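CooT (Carboxydothermus hydrogenoformans, PDB 6FAN) probably acts as a nickel chaperone, a small homodimeric metal-binding protein in the maturation pathway of carbon monoxide dehydrogenase. Local coordinates at residues E[24-28]-E[29-33]. Numbering follows the deposited sequence.
Sequences LIPTE and EGLLL
I25 and L32 form an antiparallel hydrogen-bonded pair, I25 N to L32 O and L32 N to I25 O both at 2.8 Å, and the two strands, at 153° to each other, close two pairs further on, T27 with G30, in a two-residue hairpin whose type I turn places E28 and E29 at its corners. P26, which has no N-H to give, falls in a non-hydrogen-bonded pair with L31, where strand 30-33 asks for none.

T27 locks the turn. With chi1 at 77°, its OG1 sits between its own N and carbonyl carbon and donates to G30 O at 2.8 Å; T27 N reaches the same oxygen, also at 2.8 Å, from the other face of the carbonyl plane. OG1 accepts a weak bond from E29 N (3.2 Å). A valine here, having no hydroxyl, would probably leave G30 O held within the turn by T27 N alone and E29 N without its weak acceptor. G30 suits its place: at its backbone angles (phi 130°) a CB would be jammed against the carbonyl oxygen of E29. The acidic chains of E28 and E29 suit an exposed turn.

On the face of L24, P26, L31 and L33 the contacts are apolar. L24 and L33 run side by side, L33 CD1 3.8 Å from L24 CG, while L31 CD2 lies over a face of the proline ring, 4.0 Å from P26 CB. On the other face, T27 CG2 approaches L32 CB at 4.1 Å.

The hairpin joins strand 13-27 to strand 30-35, which is hydrogen-bonded through its backbone, L31 with I43 and L33 with K41, to strand 40-43. L24 and L31 pack on I57 and L59 of strand 56-61, and at L24 an antiparallel ladder carries the sheet into the second subunit.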
# COMPACT_ATOMS: atom_id res chain seq x y z
N LEU E 24 3.87 5.81 -1.85
CA LEU E 24 2.70 6.22 -1.06
C LEU E 24 3.15 6.33 0.41
O LEU E 24 3.63 5.36 0.97
CB LEU E 24 1.55 5.19 -1.21
CG LEU E 24 0.18 5.56 -0.63
CD1 LEU E 24 -0.95 4.83 -1.33
CD2 LEU E 24 0.12 5.28 0.86
N ILE E 25 3.02 7.52 0.98
CA ILE E 25 3.59 7.86 2.30
C ILE E 25 2.47 8.48 3.15
O ILE E 25 2.06 9.59 2.88
CB ILE E 25 4.75 8.90 2.15
CG1 ILE E 25 5.83 8.37 1.19
CG2 ILE E 25 5.33 9.30 3.47
CD1 ILE E 25 6.51 9.46 0.34
N PRO E 26 1.97 7.75 4.16
CA PRO E 26 1.07 8.35 5.14
C PRO E 26 1.75 9.52 5.87
O PRO E 26 2.92 9.41 6.27
CB PRO E 26 0.76 7.19 6.11
CG PRO E 26 1.00 5.94 5.24
CD PRO E 26 2.21 6.34 4.47
N THR E 27 1.06 10.67 5.93
CA THR E 27 1.56 11.84 6.66
C THR E 27 0.46 12.37 7.54
O THR E 27 -0.71 11.88 7.45
CB THR E 27 2.08 12.97 5.72
OG1 THR E 27 0.97 13.69 5.16
CG2 THR E 27 2.97 12.47 4.57
N GLU E 28 0.78 13.37 8.37
CA GLU E 28 -0.28 14.02 9.22
C GLU E 28 -1.32 14.72 8.36
O GLU E 28 -2.49 14.73 8.77
CB GLU E 28 0.31 14.98 10.25
CG GLU E 28 1.14 14.18 11.30
CD GLU E 28 1.75 15.10 12.38
OE1 GLU E 28 1.34 16.26 12.54
OE2 GLU E 28 2.68 14.71 13.08
N GLU E 29 -0.92 15.24 7.20
CA GLU E 29 -1.82 15.89 6.25
C GLU E 29 -2.58 14.95 5.29
O GLU E 29 -3.38 15.42 4.49
CB GLU E 29 -1.08 16.94 5.40
CG GLU E 29 -0.50 18.11 6.15
CD GLU E 29 0.83 17.80 6.88
OE1 GLU E 29 1.79 17.30 6.24
OE2 GLU E 29 0.89 18.03 8.11
N GLY E 30 -2.35 13.65 5.37
CA GLY E 30 -2.98 12.72 4.41
C GLY E 30 -1.99 11.78 3.77
O GLY E 30 -0.79 11.76 4.13
N LEU E 31 -2.47 10.96 2.84
CA LEU E 31 -1.59 10.05 2.12
C LEU E 31 -0.93 10.86 1.03
O LEU E 31 -1.62 11.47 0.22
CB LEU E 31 -2.38 8.88 1.52
CG LEU E 31 -3.19 8.05 2.53
CD1 LEU E 31 -3.92 6.93 1.77
CD2 LEU E 31 -2.36 7.47 3.69
N LEU E 32 0.39 10.90 1.03
CA LEU E 32 1.11 11.56 -0.03
C LEU E 32 1.52 10.53 -1.11
O LEU E 32 2.26 9.56 -0.81
CB LEU E 32 2.35 12.25 0.53
CG LEU E 32 3.41 12.88 -0.41
CD1 LEU E 32 2.85 13.84 -1.43
CD2 LEU E 32 4.42 13.64 0.46
N LEU E 33 1.07 10.77 -2.34
CA LEU E 33 1.35 9.86 -3.48
C LEU E 33 2.27 10.55 -4.44
O LEU E 33 2.10 11.73 -4.71
CB LEU E 33 0.05 9.47 -4.18
CG LEU E 33 -0.79 8.35 -3.57
CD1 LEU E 33 -1.32 8.66 -2.15
CD2 LEU E 33 -1.98 8.11 -4.47